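Side-chain contacts in soluble lytic murein transglycosylase (PDB 1QSA), which catalyses the exolytic cleavage of glycosidic bonds between N-acetylmuramic acid and N-acetylglucosamine in peptidoglycan, leaving a 1,6-anhydro bond in the muramic acid residue: residues E159-A164 and R215-V220; E337-L342 and Q358-E363; Q418-A423 and L445-P450. All blocks are in the same frame, centred on the assembly; numbering follows the deposited sequence.

In the fold
The three contacts follow one another along a chain that is two-thirds helix and has no strand, and none of them touches another. Contact 1 lies across the chain's centre from contact 3, with centres about 47 Å apart; contact 2 is about 49 Å from contact 1 between centres. Contacts 2 and 3 are closer neighbours, about 13 Å apart at their nearest atoms. Contacts 1 and 2 pack helices of the alpha-superhelix. Contact 3 joins helix 413-425 to the short helix 445-448, whose Arg448 carbonyl bonds to Arg476, on the helix that carries the predicted catalytic Glu478. All three nevertheless lie away from that residue.

Contact 1: E159-A164 and R215-V220; sequences ERIRLA and RQMAAV. With SO4 (sulfate ion), chain N.
In the succession of helices that builds the alpha-superhelix, helices 154-166 and 212-228 lie side by side, nearly parallel at 19°, and meet through Arg162 with Gln216 and Ile161 with Met217. The axes of the two segments approach to 10.0 Å, so side chains do the bridging. The apolar half is Met217: bends at chi2 and chi3 bring its CE to 3.7 Å from Ile161 CG2, while its SD lies 4.0 Å from Arg162 CA and so packs against the backbone.

The polar half is the Arg162 guanidinium. With CG anti to the backbone N (chi1 -172°) and a bend at chi3, the group lies beside Glu159, one turn earlier, which it grips side-on: NE reaches Glu159 OE1 at 2.9 Å and NH2 reaches Glu159 OE2 at 2.8 Å in a salt bridge. This two-point hold fixes the rotation of the guanidinium and presents NH1 to Gln216. The amide of Gln216 is itself oriented by a bond from NE2 to Asp212, which leaves OE1 facing the arginine. A sulfate, probably from the crystallisation liquor, takes the remaining edge, Arg162 NH1 and NH2 each bonding one oxygen. Across the helices Arg162 NH1 donates to Gln216 OE1 at 2.7 Å, short but bent, with the two flat groups 56° apart.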
loop_
_atom_site.group_PDB
_atom_site.type_symbol
_atom_site.label_atom_id
_atom_site.label_comp_id
_atom_site.label_asym_id
_atom_site.label_seq_id
_atom_site.Cartn_x
_atom_site.Cartn_y
_atom_site.Cartn_z
ATOM N N GLU A 159 3.685 -28.398 4.051
ATOM C CA GLU A 159 2.932 -27.321 3.406
ATOM C C GLU A 159 3.437 -25.937 3.831
ATOM O O GLU A 159 3.479 -25.005 3.020
ATOM C CB GLU A 159 1.434 -27.470 3.710
ATOM C CG GLU A 159 0.552 -26.294 3.274
ATOM C CD GLU A 159 0.543 -26.039 1.768
ATOM O OE1 GLU A 159 1.120 -26.848 1.001
ATOM O OE2 GLU A 159 -0.048 -25.014 1.354
ATOM N N ARG A 160 3.812 -25.782 5.101
ATOM C CA ARG A 160 4.326 -24.489 5.522
ATOM C C ARG A 160 5.658 -24.183 4.834
ATOM O O ARG A 160 5.950 -23.017 4.545
ATOM C CB ARG A 160 4.472 -24.376 7.046
ATOM C CG ARG A 160 4.753 -22.930 7.441
ATOM C CD ARG A 160 4.793 -22.687 8.945
ATOM N NE ARG A 160 4.848 -21.251 9.200
ATOM C CZ ARG A 160 5.324 -20.691 10.305
ATOM N NH1 ARG A 160 5.815 -21.446 11.281
ATOM N NH2 ARG A 160 5.325 -19.363 10.420
ATOM N N ILE A 161 6.471 -25.217 4.592
ATOM C CA ILE A 161 7.755 -25.037 3.897
ATOM C C ILE A 161 7.479 -24.515 2.480
ATOM O O ILE A 161 8.118 -23.557 2.023
ATOM C CB ILE A 161 8.576 -26.365 3.840
ATOM C CG1 ILE A 161 9.101 -26.705 5.240
ATOM C CG2 ILE A 161 9.714 -26.242 2.821
ATOM C CD1 ILE A 161 9.932 -27.961 5.320
ATOM N N ARG A 162 6.471 -25.096 1.823
ATOM C CA ARG A 162 6.087 -24.669 0.475
ATOM C C ARG A 162 5.614 -23.210 0.505
ATOM O O ARG A 162 6.038 -22.394 -0.317
ATOM C CB ARG A 162 4.969 -25.564 -0.081
ATOM C CG ARG A 162 4.645 -25.299 -1.556
ATOM C CD ARG A 162 3.434 -26.105 -2.022
ATOM N NE ARG A 162 2.209 -25.603 -1.407
ATOM C CZ ARG A 162 1.468 -24.612 -1.899
ATOM N NH1 ARG A 162 1.788 -24.041 -3.046
ATOM N NH2 ARG A 162 0.378 -24.210 -1.259
ATOM N N LEU A 163 4.774 -22.875 1.483
ATOM C CA LEU A 163 4.262 -21.507 1.614
ATOM C C LEU A 163 5.379 -20.502 1.920
ATOM O O LEU A 163 5.394 -19.386 1.370
ATOM C CB LEU A 163 3.182 -21.426 2.707
ATOM C CG LEU A 163 1.832 -22.112 2.429
ATOM C CD1 LEU A 163 0.974 -22.112 3.693
ATOM C CD2 LEU A 163 1.103 -21.429 1.293
ATOM N N ALA A 164 6.311 -20.891 2.790
ATOM C CA ALA A 164 7.425 -20.011 3.150
ATOM C C ALA A 164 8.312 -19.759 1.919
ATOM O O ALA A 164 8.745 -18.634 1.677
ATOM C CB ALA A 164 8.249 -20.626 4.298
ATOM N N ARG A 215 8.356 -29.898 -7.331
ATOM C CA ARG A 215 8.210 -29.132 -8.568
ATOM C C ARG A 215 7.915 -27.675 -8.214
ATOM O O ARG A 215 8.504 -26.761 -8.786
ATOM C CB ARG A 215 7.102 -29.717 -9.449
ATOM C CG ARG A 215 7.516 -31.017 -10.126
ATOM C CD ARG A 215 6.349 -31.681 -10.831
ATOM N NE ARG A 215 6.739 -32.993 -11.344
ATOM C CZ ARG A 215 6.077 -34.123 -11.112
ATOM N NH1 ARG A 215 4.982 -34.121 -10.355
ATOM N NH2 ARG A 215 6.516 -35.266 -11.631
ATOM N N GLN A 216 7.039 -27.466 -7.237
ATOM C CA GLN A 216 6.710 -26.104 -6.818
ATOM C C GLN A 216 7.903 -25.411 -6.161
ATOM O O GLN A 216 8.132 -24.216 -6.382
ATOM C CB GLN A 216 5.513 -26.095 -5.884
ATOM C CG GLN A 216 4.218 -26.450 -6.574
ATOM C CD GLN A 216 3.041 -26.069 -5.722
ATOM O OE1 GLN A 216 2.920 -24.921 -5.309
ATOM N NE2 GLN A 216 2.196 -27.037 -5.407
ATOM N N MET A 217 8.656 -26.154 -5.355
ATOM C CA MET A 217 9.837 -25.611 -4.694
ATOM C C MET A 217 10.863 -25.200 -5.756
ATOM O O MET A 217 11.419 -24.101 -5.712
ATOM C CB MET A 217 10.446 -26.657 -3.759
ATOM C CG MET A 217 9.600 -26.969 -2.507
ATOM S SD MET A 217 9.512 -25.571 -1.342
ATOM C CE MET A 217 11.133 -25.660 -0.597
ATOM N N ALA A 218 11.078 -26.073 -6.737
ATOM C CA ALA A 218 12.043 -25.771 -7.797
ATOM C C ALA A 218 11.604 -24.580 -8.658
ATOM O O ALA A 218 12.441 -23.801 -9.096
ATOM C CB ALA A 218 12.280 -27.015 -8.677
ATOM N N ALA A 219 10.303 -24.437 -8.896
ATOM C CA ALA A 219 9.808 -23.324 -9.711
ATOM C C ALA A 219 10.063 -21.974 -9.038
ATOM O O ALA A 219 10.352 -20.984 -9.711
ATOM C CB ALA A 219 8.340 -23.501 -10.044
ATOM N N VAL A 220 9.987 -21.935 -7.707
ATOM C CA VAL A 220 10.266 -20.681 -7.004
ATOM C C VAL A 220 11.770 -20.368 -7.116
ATOM O O VAL A 220 12.161 -19.245 -7.447
ATOM C CB VAL A 220 9.846 -20.746 -5.507
ATOM C CG1 VAL A 220 10.209 -19.432 -4.801
ATOM C CG2 VAL A 220 8.340 -20.997 -5.381
HETATM S S SO4 N . -1.269 -21.962 -3.742
HETATM O O1 SO4 N . -0.896 -21.584 -2.362
HETATM O O2 SO4 N . -2.043 -20.862 -4.354
HETATM O O3 SO4 N . -0.048 -22.211 -4.534
HETATM O O4 SO4 N . -2.092 -23.190 -3.719
#

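Contact 2: E337-L342 and Q358-E363; sequences EAKEIL and QRIGEE
A Schellman motif ends helix 351-359, and Ile360, the first residue to leave helical phi/psi there, packs against Leu342 and Lys339 of the preceding helix 335-346. Gly361, at positive phi, is the C-prime residue: its N bonds to Gln358 O at 3.2 Å, and the N of Glu362 turns back to the carbonyl five residues earlier. The turn delivers Ile360 to the other helix, its CB directed at it.

One methyl of Ile360 makes both of its contacts. CG2 stands anti to the carbonyl carbon, whereas CG1 is held between the backbone N and the carbonyl carbon (chi1 60°), a sterically crowded setting. Leu342 CD1 comes to 3.2 Å from Ile360 CG2, closer than is usual for two methyls, which may partly reflect the model; the two side chains run past each other in opposite directions. The same methyl is also touched by Lys339 CG, at 4.1 Å from Ile360 CG2; the lysine touches with the aliphatic part of its extended chain, and its amino group turns instead to a salt bridge with Glu335.

Leu342 CD1 also meets the aliphatic part of Arg359, at 4.2 Å from CG. The guanidinium of Arg359 is occupied elsewhere, in a salt bridge to Asp327 and a hydrogen bond to Tyr323, both on helix 319-331. No hydrogen bond links the two segments. His343 and Met346, farther along helix 335-346, also touch Ile360. The arrangement is that of two consecutive helices of an alpha-superhelix, joined by a short connection, with the second helix closed by a Schellman turn in which the first residue to leave helical phi/psi packs back on the preceding helix.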
loop_
_atom_site.group_PDB
_atom_site.type_symbol
_atom_site.label_atom_id
_atom_site.label_comp_id
_atom_site.label_asym_id
_atom_site.label_seq_id
_atom_site.Cartn_x
_atom_site.Cartn_y
_atom_site.Cartn_z
ATOM N N GLU A 337 -15.383 4.186 -35.523
ATOM C CA GLU A 337 -15.176 3.135 -34.532
ATOM C C GLU A 337 -14.264 3.619 -33.402
ATOM O O GLU A 337 -14.545 3.389 -32.217
ATOM C CB GLU A 337 -14.567 1.897 -35.188
ATOM C CG GLU A 337 -14.677 0.638 -34.323
ATOM C CD GLU A 337 -14.070 -0.611 -34.954
ATOM O OE1 GLU A 337 -13.924 -0.665 -36.195
ATOM O OE2 GLU A 337 -13.747 -1.551 -34.191
ATOM N N ALA A 338 -13.179 4.292 -33.775
ATOM C CA ALA A 338 -12.237 4.808 -32.783
ATOM C C ALA A 338 -12.859 5.881 -31.896
ATOM O O ALA A 338 -12.725 5.835 -30.660
ATOM C CB ALA A 338 -10.987 5.360 -33.475
ATOM N N LYS A 339 -13.556 6.833 -32.512
ATOM C CA LYS A 339 -14.141 7.931 -31.753
ATOM C C LYS A 339 -15.308 7.529 -30.865
ATOM O O LYS A 339 -15.578 8.191 -29.863
ATOM C CB LYS A 339 -14.437 9.138 -32.646
ATOM C CG LYS A 339 -13.124 9.811 -33.104
ATOM C CD LYS A 339 -13.313 11.067 -33.928
ATOM C CE LYS A 339 -11.953 11.565 -34.445
ATOM N NZ LYS A 339 -12.094 12.753 -35.328
ATOM N N GLU A 340 -15.958 6.416 -31.192
ATOM C CA GLU A 340 -17.042 5.930 -30.344
ATOM C C GLU A 340 -16.396 5.388 -29.060
ATOM O O GLU A 340 -16.916 5.605 -27.957
ATOM C CB GLU A 340 -17.865 4.856 -31.055
ATOM C CG GLU A 340 -18.997 4.263 -30.204
ATOM C CD GLU A 340 -19.943 5.308 -29.597
ATOM O OE1 GLU A 340 -20.249 6.329 -30.259
ATOM O OE2 GLU A 340 -20.389 5.097 -28.443
ATOM N N ILE A 341 -15.245 4.725 -29.197
ATOM C CA ILE A 341 -14.534 4.199 -28.029
ATOM C C ILE A 341 -14.099 5.363 -27.148
ATOM O O ILE A 341 -14.283 5.329 -25.927
ATOM C CB ILE A 341 -13.270 3.365 -28.412
ATOM C CG1 ILE A 341 -13.674 2.065 -29.118
ATOM C CG2 ILE A 341 -12.432 3.054 -27.139
ATOM C CD1 ILE A 341 -12.489 1.263 -29.672
ATOM N N LEU A 342 -13.521 6.388 -27.769
ATOM C CA LEU A 342 -13.055 7.580 -27.054
ATOM C C LEU A 342 -14.226 8.283 -26.366
ATOM O O LEU A 342 -14.117 8.688 -25.215
ATOM C CB LEU A 342 -12.330 8.534 -28.013
ATOM C CG LEU A 342 -11.024 7.985 -28.610
ATOM C CD1 LEU A 342 -10.387 9.047 -29.499
ATOM C CD2 LEU A 342 -10.046 7.583 -27.489
ATOM N N GLN A 358 -8.829 14.957 -24.504
ATOM C CA GLN A 358 -7.769 15.753 -25.111
ATOM C C GLN A 358 -7.422 15.242 -26.523
ATOM O O GLN A 358 -7.196 16.039 -27.426
ATOM C CB GLN A 358 -6.516 15.781 -24.222
ATOM C CG GLN A 358 -5.438 16.742 -24.738
ATOM C CD GLN A 358 -4.512 17.298 -23.651
ATOM O OE1 GLN A 358 -4.605 16.926 -22.479
ATOM N NE2 GLN A 358 -3.599 18.176 -24.052
ATOM N N ARG A 359 -7.447 13.926 -26.715
ATOM C CA ARG A 359 -7.132 13.338 -28.021
ATOM C C ARG A 359 -8.091 13.827 -29.111
ATOM O O ARG A 359 -7.647 14.212 -30.191
ATOM C CB ARG A 359 -7.127 11.803 -27.953
ATOM C CG ARG A 359 -6.768 11.107 -29.286
ATOM C CD ARG A 359 -5.357 11.497 -29.719
ATOM N NE ARG A 359 -4.989 11.036 -31.065
ATOM C CZ ARG A 359 -4.527 9.822 -31.340
ATOM N NH1 ARG A 359 -4.478 8.892 -30.396
ATOM N NH2 ARG A 359 -4.181 9.519 -32.594
ATOM N N ILE A 360 -9.390 13.870 -28.823
ATOM C CA ILE A 360 -10.340 14.336 -29.840
ATOM C C ILE A 360 -10.691 15.823 -29.786
ATOM O O ILE A 360 -11.594 16.279 -30.490
ATOM C CB ILE A 360 -11.620 13.491 -29.873
ATOM C CG1 ILE A 360 -12.346 13.547 -28.526
ATOM C CG2 ILE A 360 -11.279 12.068 -30.269
ATOM C CD1 ILE A 360 -13.549 12.628 -28.473
ATOM N N GLY A 361 -9.972 16.572 -28.954
ATOM C CA GLY A 361 -10.189 18.003 -28.848
ATOM C C GLY A 361 -11.484 18.461 -28.214
ATOM O O GLY A 361 -11.996 19.532 -28.546
ATOM N N GLU A 362 -12.023 17.652 -27.308
ATOM C CA GLU A 362 -13.257 18.002 -26.618
ATOM C C GLU A 362 -12.975 18.251 -25.139
ATOM O O GLU A 362 -12.007 17.739 -24.585
ATOM C CB GLU A 362 -14.304 16.903 -26.805
ATOM C CG GLU A 362 -14.825 16.816 -28.237
ATOM C CD GLU A 362 -15.746 15.635 -28.474
ATOM O OE1 GLU A 362 -16.459 15.220 -27.537
ATOM O OE2 GLU A 362 -15.759 15.123 -29.610
ATOM N N GLU A 363 -13.775 19.109 -24.522
ATOM C CA GLU A 363 -13.594 19.408 -23.109
ATOM C C GLU A 363 -14.103 18.240 -22.266
ATOM O O GLU A 363 -15.167 17.682 -22.541
ATOM C CB GLU A 363 -14.324 20.705 -22.749
ATOM C CG GLU A 363 -14.165 21.115 -21.300
ATOM C CD GLU A 363 -14.423 22.596 -21.058
ATOM O OE1 GLU A 363 -15.483 23.102 -21.494
ATOM O OE2 GLU A 363 -13.560 23.244 -20.422
#

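Contact 3: Q418-A423 and L445-P450; sequences QLARYA and LEERFP. With SO4 (sulfate ion), chain B; SO4 (sulfate ion), chain H.
Arg421 of helix 413-425 meets Glu446 and Glu447 of the short helix 445-448 through salt bridges that share a single nitrogen. NH1 donates to Glu446 OE1 and to Glu447 OE2, each at 3.0 Å, and both oxygens lie in the guanidinium plane. They are approached differently: Glu446 OE1 from well above its carboxylate plane, Glu447 OE2 nearly in line with its C-O bond. A bend at chi2 (65°) brings the guanidinium to the acids, and Arg421 CD comes 3.3 Å from Glu447 OE2. The positive charge would help to keep the buried Glu447 carboxylate ionised.

A water widens the network, accepting from Arg421 NH2 at 3.0 Å and donating to Glu446 OE2 at 2.8 Å. Replacing Arg421 by a methionine would probably leave two neighbouring carboxylates without their shared counter-charge, free to repel each other.

Apolar packing is slight: Ala420 CB lies 4.3 Å from Glu447 CB. On the other side of the short helix Arg448 binds two sulfates, probably from the crystallisation liquor, with NH1 at 2.8 Å from O2 of one and NH2 at 2.8 Å from O1 of the other, while Phe449 CE2 sits over one face of its guanidinium. The whole is a salt-bridge network between helices, joining helix 413-425 to the short helix 445-448.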
loop_
_atom_site.group_PDB
_atom_site.type_symbol
_atom_site.label_atom_id
_atom_site.label_comp_id
_atom_site.label_asym_id
_atom_site.label_seq_id
_atom_site.Cartn_x
_atom_site.Cartn_y
_atom_site.Cartn_z
ATOM N N GLN A 418 -22.390 12.352 4.283
ATOM C CA GLN A 418 -22.642 13.430 5.240
ATOM C C GLN A 418 -21.403 13.618 6.103
ATOM O O GLN A 418 -21.004 14.742 6.359
ATOM C CB GLN A 418 -23.818 13.105 6.154
ATOM C CG GLN A 418 -25.177 13.148 5.489
ATOM C CD GLN A 418 -26.269 12.789 6.472
ATOM O OE1 GLN A 418 -26.239 11.721 7.090
ATOM N NE2 GLN A 418 -27.236 13.678 6.632
ATOM N N LEU A 419 -20.819 12.510 6.568
ATOM C CA LEU A 419 -19.614 12.572 7.393
ATOM C C LEU A 419 -18.448 13.190 6.597
ATOM O O LEU A 419 -17.696 14.019 7.114
ATOM C CB LEU A 419 -19.256 11.172 7.934
ATOM C CG LEU A 419 -20.159 10.645 9.069
ATOM C CD1 LEU A 419 -19.855 9.186 9.380
ATOM C CD2 LEU A 419 -19.964 11.512 10.320
ATOM N N ALA A 420 -18.317 12.809 5.328
ATOM C CA ALA A 420 -17.265 13.371 4.476
ATOM C C ALA A 420 -17.443 14.896 4.381
ATOM O O ALA A 420 -16.496 15.656 4.590
ATOM C CB ALA A 420 -17.315 12.744 3.073
ATOM N N ARG A 421 -18.681 15.337 4.153
ATOM C CA ARG A 421 -18.964 16.772 4.023
ATOM C C ARG A 421 -18.798 17.514 5.346
ATOM O O ARG A 421 -18.356 18.655 5.360
ATOM C CB ARG A 421 -20.367 16.994 3.457
ATOM C CG ARG A 421 -20.673 18.453 3.140
ATOM C CD ARG A 421 -19.777 18.973 2.026
ATOM N NE ARG A 421 -19.827 20.432 1.909
ATOM C CZ ARG A 421 -19.433 21.110 0.836
ATOM N NH1 ARG A 421 -18.958 20.467 -0.227
ATOM N NH2 ARG A 421 -19.509 22.436 0.828
ATOM N N TYR A 422 -19.143 16.857 6.452
ATOM C CA TYR A 422 -18.997 17.454 7.784
ATOM C C TYR A 422 -17.499 17.714 8.037
ATOM O O TYR A 422 -17.108 18.791 8.470
ATOM C CB TYR A 422 -19.550 16.510 8.850
ATOM C CG TYR A 422 -19.531 17.094 10.236
ATOM C CD1 TYR A 422 -20.574 17.897 10.683
ATOM C CD2 TYR A 422 -18.475 16.832 11.108
ATOM C CE1 TYR A 422 -20.568 18.429 11.975
ATOM C CE2 TYR A 422 -18.458 17.362 12.408
ATOM C CZ TYR A 422 -19.510 18.158 12.825
ATOM O OH TYR A 422 -19.507 18.696 14.097
ATOM N N ALA A 423 -16.664 16.733 7.702
ATOM C CA ALA A 423 -15.215 16.872 7.860
ATOM C C ALA A 423 -14.713 17.996 6.947
ATOM O O ALA A 423 -13.971 18.871 7.384
ATOM C CB ALA A 423 -14.538 15.553 7.522
ATOM N N LEU A 445 -16.234 14.448 -6.004
ATOM C CA LEU A 445 -14.934 15.079 -6.201
ATOM C C LEU A 445 -14.511 16.198 -5.265
ATOM O O LEU A 445 -13.330 16.294 -4.921
ATOM C CB LEU A 445 -14.750 15.505 -7.667
ATOM C CG LEU A 445 -14.870 14.391 -8.712
ATOM C CD1 LEU A 445 -14.571 14.961 -10.109
ATOM C CD2 LEU A 445 -13.932 13.235 -8.387
ATOM N N GLU A 446 -15.451 17.044 -4.843
ATOM C CA GLU A 446 -15.089 18.161 -3.974
ATOM C C GLU A 446 -14.512 17.684 -2.640
ATOM O O GLU A 446 -13.537 18.247 -2.150
ATOM C CB GLU A 446 -16.284 19.102 -3.734
ATOM C CG GLU A 446 -15.815 20.434 -3.180
ATOM C CD GLU A 446 -16.893 21.485 -3.062
ATOM O OE1 GLU A 446 -18.087 21.131 -3.007
ATOM O OE2 GLU A 446 -16.522 22.679 -3.020
ATOM N N GLU A 447 -15.126 16.649 -2.066
ATOM C CA GLU A 447 -14.678 16.087 -0.791
ATOM C C GLU A 447 -13.428 15.228 -0.948
ATOM O O GLU A 447 -12.628 15.103 -0.011
ATOM C CB GLU A 447 -15.799 15.277 -0.121
ATOM C CG GLU A 447 -17.020 16.109 0.329
ATOM C CD GLU A 447 -17.931 16.515 -0.815
ATOM O OE1 GLU A 447 -18.003 15.793 -1.829
ATOM O OE2 GLU A 447 -18.600 17.560 -0.698
ATOM N N ARG A 448 -13.254 14.639 -2.131
ATOM C CA ARG A 448 -12.074 13.819 -2.408
ATOM C C ARG A 448 -10.834 14.681 -2.685
ATOM O O ARG A 448 -9.705 14.228 -2.489
ATOM C CB ARG A 448 -12.290 12.940 -3.656
ATOM C CG ARG A 448 -13.376 11.849 -3.527
ATOM C CD ARG A 448 -13.411 10.947 -4.784
ATOM N NE ARG A 448 -12.160 10.222 -4.940
ATOM C CZ ARG A 448 -11.623 9.875 -6.110
ATOM N NH1 ARG A 448 -12.264 10.112 -7.253
ATOM N NH2 ARG A 448 -10.456 9.250 -6.136
ATOM N N PHE A 449 -11.038 15.904 -3.174
ATOM C CA PHE A 449 -9.914 16.762 -3.531
ATOM C C PHE A 449 -10.064 18.148 -2.941
ATOM O O PHE A 449 -10.153 19.143 -3.665
ATOM C CB PHE A 449 -9.798 16.796 -5.065
ATOM C CG PHE A 449 -9.571 15.436 -5.663
ATOM C CD1 PHE A 449 -8.318 14.824 -5.552
ATOM C CD2 PHE A 449 -10.635 14.708 -6.215
ATOM C CE1 PHE A 449 -8.133 13.497 -5.969
ATOM C CE2 PHE A 449 -10.465 13.387 -6.633
ATOM C CZ PHE A 449 -9.211 12.775 -6.507
ATOM N N PRO A 450 -10.019 18.238 -1.601
ATOM C CA PRO A 450 -10.160 19.528 -0.927
ATOM C C PRO A 450 -8.963 20.447 -1.146
ATOM O O PRO A 450 -7.843 19.961 -1.327
ATOM C CB PRO A 450 -10.277 19.125 0.540
ATOM C CG PRO A 450 -9.400 17.900 0.626
ATOM C CD PRO A 450 -9.803 17.145 -0.624
HETATM S S SO4 B . -9.874 9.029 -10.057
HETATM O O1 SO4 B . -8.903 9.729 -10.921
HETATM O O2 SO4 B . -11.035 9.908 -9.813
HETATM O O3 SO4 B . -10.314 7.809 -10.756
HETATM O O4 SO4 B . -9.255 8.646 -8.776
HETATM S S SO4 H . -8.122 7.755 -3.577
HETATM O O1 SO4 H . -8.039 8.433 -4.885
HETATM O O2 SO4 H . -7.574 6.390 -3.693
HETATM O O3 SO4 H . -7.341 8.513 -2.585
HETATM O O4 SO4 H . -9.529 7.690 -3.153
HETATM O O HOH W 1 -17.922 24.097 -1.105
#